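Local coordinates for adenosine monophosphate-protein transferase FICD homolog (Caenorhabditis elegans, PDB 5JJ6) that is a largely helical Fido-domain protein of the Fic/DOC family, whose helical core carries the family's signature loop, at residues Ile264-Ile269 against Asn293-Arg298; Ile269-Leu274 against Arg286-Leu291. All coordinates share one frame; numbering follows the deposited sequence.

Contact 1: Ile264-Ile269 against Asn293-Arg298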
# COMPACT_ATOMS: atom_id res chain seq x y z
N ILE B 264 22.00 2.70 -24.34
CA ILE B 264 22.33 3.56 -23.21
C ILE B 264 21.71 4.95 -23.34
O ILE B 264 21.14 5.49 -22.40
CB ILE B 264 23.83 3.71 -23.05
CG1 ILE B 264 24.46 2.36 -22.71
CG2 ILE B 264 24.15 4.67 -21.94
CD1 ILE B 264 25.95 2.45 -22.49
N GLU B 265 21.84 5.53 -24.52
CA GLU B 265 21.24 6.84 -24.76
C GLU B 265 19.71 6.77 -24.74
O GLU B 265 19.04 7.65 -24.20
CB GLU B 265 21.75 7.41 -26.07
CG GLU B 265 21.66 8.90 -26.10
CD GLU B 265 22.47 9.50 -27.23
OE1 GLU B 265 23.32 8.77 -27.80
OE2 GLU B 265 22.25 10.69 -27.54
N ARG B 266 19.17 5.72 -25.35
CA ARG B 266 17.74 5.45 -25.32
C ARG B 266 17.24 5.44 -23.85
O ARG B 266 16.21 6.04 -23.51
CB ARG B 266 17.45 4.13 -26.03
CG ARG B 266 15.98 3.79 -26.15
CD ARG B 266 15.73 2.75 -27.24
NE ARG B 266 16.48 1.51 -27.02
CZ ARG B 266 17.28 0.95 -27.92
NH1 ARG B 266 17.45 1.50 -29.11
NH2 ARG B 266 17.93 -0.18 -27.63
N ALA B 267 17.98 4.73 -23.00
CA ALA B 267 17.68 4.62 -21.58
C ALA B 267 17.73 5.97 -20.85
O ALA B 267 16.82 6.33 -20.09
CB ALA B 267 18.63 3.63 -20.93
N ALA B 268 18.82 6.71 -21.05
CA ALA B 268 18.95 8.02 -20.44
C ALA B 268 17.80 8.94 -20.85
O ALA B 268 17.20 9.65 -20.02
CB ALA B 268 20.28 8.63 -20.81
N ILE B 269 17.47 8.94 -22.14
CA ILE B 269 16.42 9.82 -22.62
C ILE B 269 15.06 9.40 -22.04
O ILE B 269 14.24 10.25 -21.70
CB ILE B 269 16.36 9.84 -24.17
CG1 ILE B 269 17.65 10.41 -24.75
CG2 ILE B 269 15.18 10.66 -24.67
CD1 ILE B 269 17.76 10.21 -26.26
N ASN B 293 16.39 0.90 -16.34
CA ASN B 293 16.89 -0.46 -16.20
C ASN B 293 16.24 -1.50 -17.11
O ASN B 293 16.92 -2.35 -17.68
CB ASN B 293 16.75 -0.92 -14.77
CG ASN B 293 17.43 -2.21 -14.55
OD1 ASN B 293 18.64 -2.33 -14.81
ND2 ASN B 293 16.67 -3.22 -14.12
N LEU B 294 14.92 -1.43 -17.22
CA LEU B 294 14.17 -2.28 -18.12
C LEU B 294 14.74 -2.15 -19.53
O LEU B 294 15.13 -3.15 -20.13
CB LEU B 294 12.69 -1.91 -18.09
CG LEU B 294 11.79 -2.44 -19.20
CD1 LEU B 294 11.70 -3.94 -19.11
CD2 LEU B 294 10.42 -1.82 -19.08
N ILE B 295 14.80 -0.93 -20.04
CA ILE B 295 15.38 -0.67 -21.36
C ILE B 295 16.80 -1.25 -21.50
O ILE B 295 17.12 -1.87 -22.51
CB ILE B 295 15.43 0.82 -21.65
CG1 ILE B 295 14.03 1.39 -21.67
CG2 ILE B 295 16.13 1.09 -22.96
CD1 ILE B 295 14.03 2.82 -22.01
N MET B 296 17.63 -1.07 -20.49
CA MET B 296 19.00 -1.57 -20.56
C MET B 296 19.08 -3.09 -20.56
O MET B 296 19.96 -3.67 -21.18
CB MET B 296 19.80 -1.05 -19.37
CG MET B 296 20.07 0.41 -19.44
SD MET B 296 21.37 0.61 -20.65
CE MET B 296 22.78 -0.04 -19.75
N MET B 297 18.14 -3.75 -19.88
CA MET B 297 18.14 -5.21 -19.77
C MET B 297 17.61 -5.87 -21.04
O MET B 297 18.11 -6.92 -21.45
CB MET B 297 17.32 -5.66 -18.56
CG MET B 297 17.96 -5.32 -17.20
SD MET B 297 17.23 -6.20 -15.78
CE MET B 297 17.95 -7.83 -15.96
N ARG B 298 16.61 -5.25 -21.67
CA ARG B 298 16.08 -5.79 -22.91
C ARG B 298 17.10 -5.68 -24.03
O ARG B 298 16.90 -6.22 -25.12
CB ARG B 298 14.78 -5.10 -23.29
CG ARG B 298 13.78 -5.16 -22.17
CD ARG B 298 12.35 -5.04 -22.64
NE ARG B 298 12.20 -4.10 -23.73
CZ ARG B 298 11.35 -4.27 -24.73
NH1 ARG B 298 10.60 -5.37 -24.76
NH2 ARG B 298 11.25 -3.37 -25.71
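I264, R266 and A267 pack against I295 and M296 in a buried, apolar helix-helix contact at the end of the Fic-domain hairpin away from its connecting loop, between helices 263-277 and 284-297. The helices run antiparallel: the short axes lie at 165° to each other and approach to 8.7 Å. A267 sets the register, its CA lying 5.8 Å from that of I295, and its small side chain points toward the partner helix. No hydrogen bond crosses the interface, so side-chain packing carries it.

M296 supplies the reach. It leaves its backbone along the interface; chi1 (-70°) sets CG beside the backbone N, 3.8 Å from CB of A267, and the bend at chi2 (-76°) carries the sulfur on to the first turn of helix 263-277. There SD lies 4.0 Å from CA of I264 and 4.1 Å from its CG1. I264 itself starts away from the partner, so the thioether reaches across to it and the two side chains run aslant.

On the other flank of A267, I295 divides its branches. CD1 lies against the backbone at A267 CA, while CG2 comes within 4.1 Å of A267 CB and meets R266, where it sits at the edge of the guanidinium, near the group's plane, 4.1 Å from NE. The methyl packs against the arginine's flank, while the polar end of R266 is held elsewhere: NH1 bonds to the carbonyl of T258, and NH2 makes a weak bond to S299.

Helix 327-346 borders the M296 side, with V333 against I264 and S337 against M296. Helix 239-254 lies by I295 through L253, and helix 172-191 packs on the rear of helix 284-297, where L188 touches N293 and L294.

Contact 2: Ile269-Leu274 against Arg286-Leu291. With SO4 (sulfate ion), chain D.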
# COMPACT_ATOMS: atom_id res chain seq x y z
N ILE B 269 17.47 8.94 -22.14
CA ILE B 269 16.42 9.82 -22.62
C ILE B 269 15.06 9.40 -22.04
O ILE B 269 14.24 10.25 -21.70
CB ILE B 269 16.36 9.84 -24.17
CG1 ILE B 269 17.65 10.41 -24.75
CG2 ILE B 269 15.18 10.66 -24.67
CD1 ILE B 269 17.76 10.21 -26.26
N ALA B 270 14.84 8.10 -21.93
CA ALA B 270 13.62 7.59 -21.31
C ALA B 270 13.49 8.11 -19.88
O ALA B 270 12.46 8.69 -19.51
CB ALA B 270 13.62 6.11 -21.32
N HIS B 271 14.53 7.86 -19.09
CA HIS B 271 14.60 8.36 -17.73
C HIS B 271 14.24 9.84 -17.66
O HIS B 271 13.41 10.25 -16.83
CB HIS B 271 16.00 8.17 -17.18
CG HIS B 271 16.15 8.61 -15.76
ND1 HIS B 271 16.07 9.93 -15.38
CD2 HIS B 271 16.41 7.91 -14.63
CE1 HIS B 271 16.24 10.03 -14.07
NE2 HIS B 271 16.46 8.82 -13.60
N TYR B 272 14.86 10.63 -18.53
CA TYR B 272 14.70 12.07 -18.55
C TYR B 272 13.26 12.48 -18.87
O TYR B 272 12.65 13.31 -18.19
CB TYR B 272 15.64 12.70 -19.59
CG TYR B 272 15.52 14.20 -19.70
CD1 TYR B 272 15.83 15.02 -18.62
CD2 TYR B 272 15.05 14.80 -20.86
CE1 TYR B 272 15.71 16.39 -18.69
CE2 TYR B 272 14.91 16.18 -20.95
CZ TYR B 272 15.25 16.97 -19.85
OH TYR B 272 15.13 18.34 -19.91
N LYS B 273 12.72 11.88 -19.92
CA LYS B 273 11.36 12.17 -20.35
C LYS B 273 10.34 11.85 -19.26
O LYS B 273 9.47 12.67 -18.96
CB LYS B 273 11.02 11.40 -21.64
CG LYS B 273 11.79 11.88 -22.89
CD LYS B 273 11.14 11.36 -24.18
CE LYS B 273 9.76 12.01 -24.31
NZ LYS B 273 8.86 11.32 -25.27
N LEU B 274 10.46 10.67 -18.66
CA LEU B 274 9.53 10.27 -17.61
C LEU B 274 9.66 11.21 -16.40
O LEU B 274 8.65 11.68 -15.85
CB LEU B 274 9.78 8.82 -17.17
CG LEU B 274 8.76 8.27 -16.15
CD1 LEU B 274 7.35 8.28 -16.69
CD2 LEU B 274 9.12 6.89 -15.69
N ARG B 286 12.16 6.76 -8.76
CA ARG B 286 12.34 5.31 -8.64
C ARG B 286 11.81 4.57 -9.88
O ARG B 286 12.48 3.67 -10.41
CB ARG B 286 11.64 4.76 -7.40
CG ARG B 286 12.41 4.87 -6.09
CD ARG B 286 11.51 4.52 -4.93
NE ARG B 286 10.77 5.70 -4.52
CZ ARG B 286 9.74 5.72 -3.69
NH1 ARG B 286 9.29 4.59 -3.14
NH2 ARG B 286 9.16 6.87 -3.41
N THR B 287 10.62 4.95 -10.33
CA THR B 287 10.03 4.32 -11.50
C THR B 287 10.83 4.62 -12.76
O THR B 287 10.95 3.79 -13.64
CB THR B 287 8.58 4.77 -11.68
OG1 THR B 287 7.89 4.66 -10.43
CG2 THR B 287 7.89 3.91 -12.74
N ALA B 288 11.37 5.84 -12.83
CA ALA B 288 12.23 6.27 -13.94
C ALA B 288 13.54 5.48 -13.99
O ALA B 288 14.04 5.15 -15.08
CB ALA B 288 12.53 7.75 -13.82
N ARG B 289 14.15 5.25 -12.83
CA ARG B 289 15.36 4.45 -12.81
C ARG B 289 15.01 3.03 -13.19
O ARG B 289 15.80 2.31 -13.80
CB ARG B 289 16.06 4.51 -11.44
CG ARG B 289 16.61 5.88 -11.13
CD ARG B 289 17.47 5.93 -9.89
NE ARG B 289 16.72 5.79 -8.65
CZ ARG B 289 15.95 6.75 -8.13
NH1 ARG B 289 15.83 7.91 -8.77
NH2 ARG B 289 15.31 6.55 -6.99
N LEU B 290 13.80 2.62 -12.81
CA LEU B 290 13.34 1.28 -13.13
C LEU B 290 13.21 1.13 -14.63
O LEU B 290 13.70 0.17 -15.21
CB LEU B 290 12.01 1.01 -12.43
CG LEU B 290 11.75 -0.43 -12.02
CD1 LEU B 290 12.87 -0.96 -11.13
CD2 LEU B 290 10.41 -0.50 -11.32
N LEU B 291 12.58 2.12 -15.26
CA LEU B 291 12.35 2.16 -16.70
C LEU B 291 13.68 2.14 -17.45
O LEU B 291 13.84 1.38 -18.42
CB LEU B 291 11.57 3.41 -17.06
CG LEU B 291 11.25 3.55 -18.55
CD1 LEU B 291 10.67 2.25 -19.07
CD2 LEU B 291 10.30 4.71 -18.78
S SO4 D . 10.80 9.52 -5.83
O1 SO4 D . 12.21 9.72 -5.48
O2 SO4 D . 10.28 10.60 -6.70
O3 SO4 D . 9.92 9.47 -4.65
O4 SO4 D . 10.79 8.23 -6.54
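H271 lays one face of its imidazole over CB of A288, the central packing of a helical hairpin whose connecting loop and second helix carry the Fic motif, HPFx(D/E)GNGRxxR. A288 CB lies 4.1 Å from the ring centroid and 13° off its normal, a CH-pi contact. R289 takes the edge instead: its CG is in the ring plane, 3.8 Å from NE2. The two side chains run alongside each other in the same direction, imidazole and guanidinium planes 42° apart, and both NE2 of H271 and NH1 of R289 bond to the hydroxyl of Y314, while R289 NH2 holds the carbonyl of T144.

One turn on, L274 has CG anti to the backbone N (chi1 -175°), which directs the branched end at helix 284-297, where CD2 lies 3.6 Å from A288 CA; the same methyl meets CD2 of L291 at 4.0 Å.

R286, the motif's first arginine, turns from this interface to a sulfate, probably from the crystallisation liquor, at the N-terminal end of helix 284-297, consistent with an anion site. G285 N also binds it. R286 grips two oxygens: its N and NE converge on O4, at 3.0 and 3.2 Å, and NH2 reaches O3 at 3.0 Å.

In the fold
Followed from the N terminus, the chain enters helix 263-277 through the first half of contact 1 and passes at I269 into that of contact 2. It then turns through the Fic-motif loop and returns along helix 284-297, where R286-L291 closes contact 2 over 11 intervening residues. N293-R298 later closes contact 1 over 23. Contact 2 is thus nested inside the loop of contact 1, as in a simple antiparallel hairpin. Their centres lie about 9 Å apart, and I295 CD1 of contact 1 packs on A270 CB of contact 2, so the two form one seam. Contact 2 holds the motif end; contact 1 joins the far ends.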